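PDB 3DNX: DNA repair protein MmcB-related protein from Silicibacter pomeroyi, which is of uncharacterised function but, as a member of the MmcB-like family in the PDDEXK nuclease clan, probably takes part in DNA repair. Local coordinates for residues A[73-85]-A[111-125]. Residues are numbered along the deposited sequence; the frame is centred on the assembly and turned at random.
Sequences QGYLEWCDRYFWA and IVRMAPEQKLAPARR
Asp80 and Lys119 bring the two backbones to a CA separation of 4.4 Å and Arg81 and Glu117 to 5.3 Å, so the linker from strand 109-113 to helix 122-144 runs antiparallel alongside the chain entering strand 81-86. Gln118 N donates to Asp80 O at 2.8 Å; a water bridges Tyr82 N and Pro116 O. The Asp80 carboxylate faces the guanidinium of Arg125 end-on, the two planes 19° apart: NH1 meets OD2 at 2.8 Å through the syn lone pair, while NH2 reaches OD1. OD1 also accepts Leu120 N at 2.9 Å, nearly along its C-O axis, and OD2 takes the amide of Ile54, so backbone and side-chain donors together fix this buried group's rotation. Replacing Asp80 by an alanine would probably leave Arg125, whose NH1 also bonds Gly52 O, without its carboxylate and the amides of Leu120 and Ile54 without this acceptor.

Arg81 CG lies anti to the carbonyl carbon (chi1 -61°), and the chain runs extended to NE, carrying the guanidinium out to the linker: NH2 bonds in plane to Ala115 O at 2.8 Å, and NH1 forms a salt bridge with Glu117 OE1, whose carboxylate is turned 64° from it. Ala115 CB makes a CH-pi contact over the Phe83 face, and selenomethionine Met114 SE a Met-aromatic one at the ring edge. At the other end Arg124 lies flat on Trp78 in a cation-pi stack, CZ 3.5 Å from the six-membered-ring centroid; Glu77 OE1 sits at the guanidinium edge, 2.6 Å from Arg124 NH1, a short salt bridge whose hydrogen bond is weak.

The contact fastens the linker along the entry to strand 81-86, which pairs with strands 54-59 and 100-104 inside a mixed sheet consistent with the PDDEXK core, while Leu120 rests on Ile54 and on Leu128 of helix 122-144.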
loop_
_atom_site.group_PDB
_atom_site.type_symbol
_atom_site.label_atom_id
_atom_site.label_comp_id
_atom_site.label_asym_id
_atom_site.label_seq_id
_atom_site.Cartn_x
_atom_site.Cartn_y
_atom_site.Cartn_z
ATOM N N GLN A 73 21.172 10.662 11.246
ATOM C CA GLN A 73 20.347 11.616 11.989
ATOM C C GLN A 73 19.343 12.351 11.069
ATOM O O GLN A 73 18.311 12.795 11.548
ATOM C CB GLN A 73 21.181 12.577 12.801
ATOM C CG GLN A 73 21.521 11.973 14.159
ATOM C CD GLN A 73 22.769 12.532 14.745
ATOM O OE1 GLN A 73 22.739 13.202 15.776
ATOM N NE2 GLN A 73 23.899 12.269 14.089
ATOM N N GLY A 74 19.636 12.412 9.766
ATOM C CA GLY A 74 18.717 12.977 8.773
ATOM C C GLY A 74 17.439 12.201 8.555
ATOM O O GLY A 74 16.456 12.756 8.023
ATOM N N TYR A 75 17.433 10.925 8.941
ATOM C CA TYR A 75 16.211 10.144 8.894
ATOM C C TYR A 75 15.210 10.510 9.989
ATOM O O TYR A 75 14.025 10.238 9.855
ATOM C CB TYR A 75 16.477 8.652 9.005
ATOM C CG TYR A 75 17.344 8.035 7.945
ATOM C CD1 TYR A 75 18.513 7.364 8.297
ATOM C CD2 TYR A 75 16.988 8.069 6.596
ATOM C CE1 TYR A 75 19.313 6.751 7.348
ATOM C CE2 TYR A 75 17.802 7.454 5.619
ATOM C CZ TYR A 75 18.962 6.806 6.006
ATOM O OH TYR A 75 19.790 6.189 5.096
ATOM N N LEU A 76 15.681 11.111 11.072
ATOM C CA LEU A 76 14.833 11.361 12.241
ATOM C C LEU A 76 13.567 12.195 11.980
ATOM O O LEU A 76 12.489 11.906 12.528
ATOM C CB LEU A 76 15.693 11.991 13.353
ATOM C CG LEU A 76 16.799 11.058 13.904
ATOM C CD1 LEU A 76 17.459 11.632 15.170
ATOM C CD2 LEU A 76 16.237 9.654 14.171
ATOM N N GLU A 77 13.709 13.235 11.163
ATOM C CA GLU A 77 12.615 14.116 10.839
ATOM C C GLU A 77 11.551 13.468 9.955
ATOM O O GLU A 77 10.526 14.082 9.673
ATOM C CB GLU A 77 13.141 15.404 10.175
ATOM C CG GLU A 77 13.847 15.247 8.811
ATOM C CD GLU A 77 13.958 16.581 8.090
ATOM O OE1 GLU A 77 13.082 17.449 8.332
ATOM O OE2 GLU A 77 14.903 16.770 7.286
ATOM N N TRP A 78 11.791 12.242 9.508
ATOM C CA TRP A 78 10.859 11.553 8.620
ATOM C C TRP A 78 10.146 10.388 9.286
ATOM O O TRP A 78 9.555 9.574 8.580
ATOM C CB TRP A 78 11.602 11.061 7.377
ATOM C CG TRP A 78 12.193 12.179 6.620
ATOM C CD1 TRP A 78 13.513 12.496 6.529
ATOM C CD2 TRP A 78 11.483 13.181 5.871
ATOM N NE1 TRP A 78 13.675 13.630 5.756
ATOM C CE2 TRP A 78 12.446 14.068 5.343
ATOM C CE3 TRP A 78 10.125 13.414 5.599
ATOM C CZ2 TRP A 78 12.103 15.149 4.551
ATOM C CZ3 TRP A 78 9.783 14.475 4.813
ATOM C CH2 TRP A 78 10.768 15.347 4.299
ATOM N N CYS A 79 10.208 10.307 10.624
ATOM C CA CYS A 79 9.581 9.215 11.366
ATOM C C CYS A 79 9.205 9.604 12.790
ATOM O O CYS A 79 9.633 10.625 13.292
ATOM C CB CYS A 79 10.490 7.975 11.379
ATOM S SG CYS A 79 12.089 8.165 12.187
ATOM N N ASP A 80 8.318 8.822 13.388
ATOM C CA ASP A 80 8.001 8.934 14.795
ATOM C C ASP A 80 9.060 8.206 15.621
ATOM O O ASP A 80 9.429 8.691 16.676
ATOM C CB ASP A 80 6.638 8.333 15.098
ATOM C CG ASP A 80 5.528 9.033 14.393
ATOM O OD1 ASP A 80 5.434 10.284 14.471
ATOM O OD2 ASP A 80 4.724 8.340 13.786
ATOM N N ARG A 81 9.545 7.062 15.130
ATOM C CA ARG A 81 10.558 6.256 15.807
ATOM C C ARG A 81 11.555 5.735 14.773
ATOM O O ARG A 81 11.168 5.332 13.691
ATOM C CB ARG A 81 9.935 5.084 16.550
ATOM C CG ARG A 81 8.961 5.487 17.647
ATOM C CD ARG A 81 8.609 4.306 18.511
ATOM N NE ARG A 81 7.370 4.500 19.252
ATOM C CZ ARG A 81 7.261 4.665 20.567
ATOM N NH1 ARG A 81 6.065 4.830 21.105
ATOM N NH2 ARG A 81 8.306 4.627 21.355
ATOM N N TYR A 82 12.825 5.821 15.117
ATOM C CA TYR A 82 13.965 5.363 14.311
ATOM C C TYR A 82 14.704 4.211 14.989
ATOM O O TYR A 82 15.062 4.278 16.200
ATOM C CB TYR A 82 14.954 6.521 14.092
ATOM C CG TYR A 82 16.161 6.084 13.332
ATOM C CD1 TYR A 82 16.147 6.039 11.957
ATOM C CD2 TYR A 82 17.338 5.712 14.001
ATOM C CE1 TYR A 82 17.255 5.604 11.241
ATOM C CE2 TYR A 82 18.436 5.261 13.303
ATOM C CZ TYR A 82 18.395 5.250 11.916
ATOM O OH TYR A 82 19.476 4.829 11.195
ATOM N N PHE A 83 14.917 3.137 14.218
ATOM C CA PHE A 83 15.543 1.889 14.683
ATOM C C PHE A 83 16.652 1.464 13.751
ATOM O O PHE A 83 16.586 1.688 12.513
ATOM C CB PHE A 83 14.606 0.682 14.687
ATOM C CG PHE A 83 13.368 0.839 15.528
ATOM C CD1 PHE A 83 13.231 0.184 16.732
ATOM C CD2 PHE A 83 12.315 1.626 15.069
ATOM C CE1 PHE A 83 12.063 0.314 17.488
ATOM C CE2 PHE A 83 11.156 1.753 15.805
ATOM C CZ PHE A 83 11.034 1.115 17.025
ATOM N N TRP A 84 17.653 0.816 14.359
ATOM C CA TRP A 84 18.588 -0.037 13.639
ATOM C C TRP A 84 18.099 -1.472 13.680
ATOM O O TRP A 84 17.432 -1.853 14.626
ATOM C CB TRP A 84 19.973 0.038 14.243
ATOM C CG TRP A 84 20.522 1.415 14.338
ATOM C CD1 TRP A 84 20.452 2.231 15.410
ATOM C CD2 TRP A 84 21.231 2.136 13.317
ATOM N NE1 TRP A 84 21.085 3.429 15.133
ATOM C CE2 TRP A 84 21.542 3.391 13.839
ATOM C CE3 TRP A 84 21.621 1.831 12.005
ATOM C CZ2 TRP A 84 22.250 4.341 13.110
ATOM C CZ3 TRP A 84 22.302 2.777 11.278
ATOM C CH2 TRP A 84 22.600 4.011 11.819
ATOM N N ALA A 85 18.393 -2.239 12.637
ATOM C CA ALA A 85 18.172 -3.701 12.617
ATOM C C ALA A 85 19.494 -4.346 12.161
ATOM O O ALA A 85 20.027 -4.000 11.123
ATOM C CB ALA A 85 17.006 -4.099 11.693
ATOM N N ILE A 111 12.522 -6.610 18.940
ATOM C CA ILE A 111 12.947 -5.285 19.374
ATOM C C ILE A 111 13.630 -5.527 20.734
ATOM O O ILE A 111 13.039 -6.125 21.636
ATOM C CB ILE A 111 11.772 -4.348 19.568
ATOM C CG1 ILE A 111 11.009 -4.144 18.240
ATOM C CG2 ILE A 111 12.233 -3.022 20.194
ATOM C CD1 ILE A 111 9.800 -3.307 18.379
ATOM N N VAL A 112 14.877 -5.146 20.845
ATOM C CA VAL A 112 15.576 -5.290 22.127
ATOM C C VAL A 112 15.672 -3.935 22.846
ATOM O O VAL A 112 15.936 -3.892 24.046
ATOM C CB VAL A 112 16.940 -5.982 21.971
ATOM C CG1 VAL A 112 16.718 -7.498 21.616
ATOM C CG2 VAL A 112 17.818 -5.297 20.960
ATOM N N ARG A 113 15.473 -2.858 22.089
ATOM C CA ARG A 113 15.454 -1.503 22.598
ATOM C C ARG A 113 14.465 -0.652 21.800
ATOM O O ARG A 113 14.622 -0.455 20.589
ATOM C CB ARG A 113 16.877 -0.916 22.507
ATOM C CG ARG A 113 17.033 0.410 23.164
ATOM C CD ARG A 113 18.512 0.727 23.322
ATOM N NE ARG A 113 19.124 1.209 22.118
ATOM C CZ ARG A 113 20.346 0.872 21.681
ATOM N NH1 ARG A 113 20.812 1.418 20.566
ATOM N NH2 ARG A 113 21.112 0.020 22.352
HETATM N N MSE A 114 13.441 -0.150 22.489
HETATM C CA MSE A 114 12.360 0.582 21.840
HETATM C C MSE A 114 12.890 1.962 21.535
HETATM O O MSE A 114 13.568 2.554 22.379
HETATM C CB MSE A 114 11.130 0.611 22.761
HETATM C CG MSE A 114 9.985 1.392 22.262
HETATM SE SE MSE A 114 9.342 0.824 20.522
HETATM C CE MSE A 114 8.746 -0.981 20.909
ATOM N N ALA A 115 12.642 2.469 20.328
ATOM C CA ALA A 115 13.100 3.786 19.996
ATOM C C ALA A 115 12.320 4.851 20.781
ATOM O O ALA A 115 11.134 4.680 21.093
ATOM C CB ALA A 115 13.015 3.994 18.522
ATOM N N PRO A 116 12.982 5.972 21.121
ATOM C CA PRO A 116 12.228 7.090 21.697
ATOM C C PRO A 116 11.248 7.696 20.652
ATOM O O PRO A 116 11.527 7.626 19.456
ATOM C CB PRO A 116 13.319 8.090 22.083
ATOM C CG PRO A 116 14.456 7.801 21.216
ATOM C CD PRO A 116 14.416 6.294 20.971
ATOM N N GLU A 117 10.119 8.244 21.112
ATOM C CA GLU A 117 9.112 8.851 20.217
ATOM C C GLU A 117 9.408 10.335 19.955
ATOM O O GLU A 117 9.523 11.119 20.886
ATOM C CB GLU A 117 7.683 8.682 20.769
ATOM C CG GLU A 117 6.617 9.340 19.862
ATOM C CD GLU A 117 5.436 8.440 19.528
ATOM O OE1 GLU A 117 5.217 7.462 20.266
ATOM O OE2 GLU A 117 4.719 8.707 18.529
ATOM N N GLN A 118 9.555 10.680 18.678
ATOM C CA GLN A 118 9.745 12.050 18.215
ATOM C C GLN A 118 8.653 12.346 17.178
ATOM O O GLN A 118 8.944 12.465 15.982
ATOM C CB GLN A 118 11.152 12.215 17.597
ATOM C CG GLN A 118 12.141 11.055 17.893
ATOM C CD GLN A 118 13.556 11.528 18.178
ATOM O OE1 GLN A 118 14.167 11.093 19.152
ATOM N NE2 GLN A 118 14.079 12.421 17.339
ATOM N N LYS A 119 7.407 12.433 17.634
ATOM C CA LYS A 119 6.253 12.532 16.734
ATOM C C LYS A 119 6.362 13.540 15.564
ATOM O O LYS A 119 6.903 14.640 15.679
ATOM C CB LYS A 119 4.972 12.837 17.519
ATOM C CG LYS A 119 4.265 11.627 18.140
ATOM C CD LYS A 119 2.772 11.998 18.441
ATOM C CE LYS A 119 2.348 11.697 19.898
ATOM N NZ LYS A 119 2.353 10.234 20.220
ATOM N N LEU A 120 5.797 13.113 14.446
ATOM C CA LEU A 120 5.791 13.846 13.194
ATOM C C LEU A 120 4.616 14.854 13.246
ATOM O O LEU A 120 3.600 14.602 13.899
ATOM C CB LEU A 120 5.597 12.817 12.064
ATOM C CG LEU A 120 6.499 12.577 10.842
ATOM C CD1 LEU A 120 7.917 12.917 10.984
ATOM C CD2 LEU A 120 6.363 11.095 10.446
ATOM N N ALA A 121 4.750 15.991 12.568
ATOM C CA ALA A 121 3.628 16.930 12.399
ATOM C C ALA A 121 2.539 16.324 11.472
ATOM O O ALA A 121 2.880 15.527 10.603
ATOM C CB ALA A 121 4.148 18.265 11.854
ATOM N N PRO A 122 1.228 16.640 11.701
ATOM C CA PRO A 122 0.076 16.109 10.940
ATOM C C PRO A 122 0.190 16.173 9.410
ATOM O O PRO A 122 -0.220 15.222 8.721
ATOM C CB PRO A 122 -1.111 16.990 11.393
ATOM C CG PRO A 122 -0.742 17.468 12.758
ATOM C CD PRO A 122 0.787 17.476 12.838
ATOM N N ALA A 123 0.724 17.291 8.903
ATOM C CA ALA A 123 0.827 17.489 7.460
ATOM C C ALA A 123 1.871 16.557 6.864
ATOM O O ALA A 123 1.710 16.040 5.767
ATOM C CB ALA A 123 1.171 18.943 7.134
ATOM N N ARG A 124 2.951 16.358 7.589
ATOM C CA ARG A 124 4.018 15.479 7.134
ATOM C C ARG A 124 3.636 14.011 7.221
ATOM O O ARG A 124 3.989 13.231 6.345
ATOM C CB ARG A 124 5.220 15.669 8.009
ATOM C CG ARG A 124 6.491 15.059 7.469
ATOM C CD ARG A 124 7.368 16.194 6.974
ATOM N NE ARG A 124 8.734 15.897 7.167
ATOM C CZ ARG A 124 9.730 16.780 7.116
ATOM N NH1 ARG A 124 10.942 16.342 7.332
ATOM N NH2 ARG A 124 9.551 18.065 6.826
ATOM N N ARG A 125 2.976 13.631 8.311
ATOM C CA ARG A 125 2.422 12.298 8.433
ATOM C C ARG A 125 1.545 11.971 7.209
ATOM O O ARG A 125 1.588 10.870 6.665
ATOM C CB ARG A 125 1.585 12.201 9.692
ATOM C CG ARG A 125 1.078 10.805 9.991
ATOM C CD ARG A 125 0.283 10.773 11.277
ATOM N NE ARG A 125 1.064 11.394 12.337
ATOM C CZ ARG A 125 2.116 10.831 12.912
ATOM N NH1 ARG A 125 2.508 9.611 12.552
ATOM N NH2 ARG A 125 2.800 11.510 13.845
HETATM O O HOH W 1 2.688 8.310 16.249
HETATM O O HOH W 2 13.306 7.656 17.533
#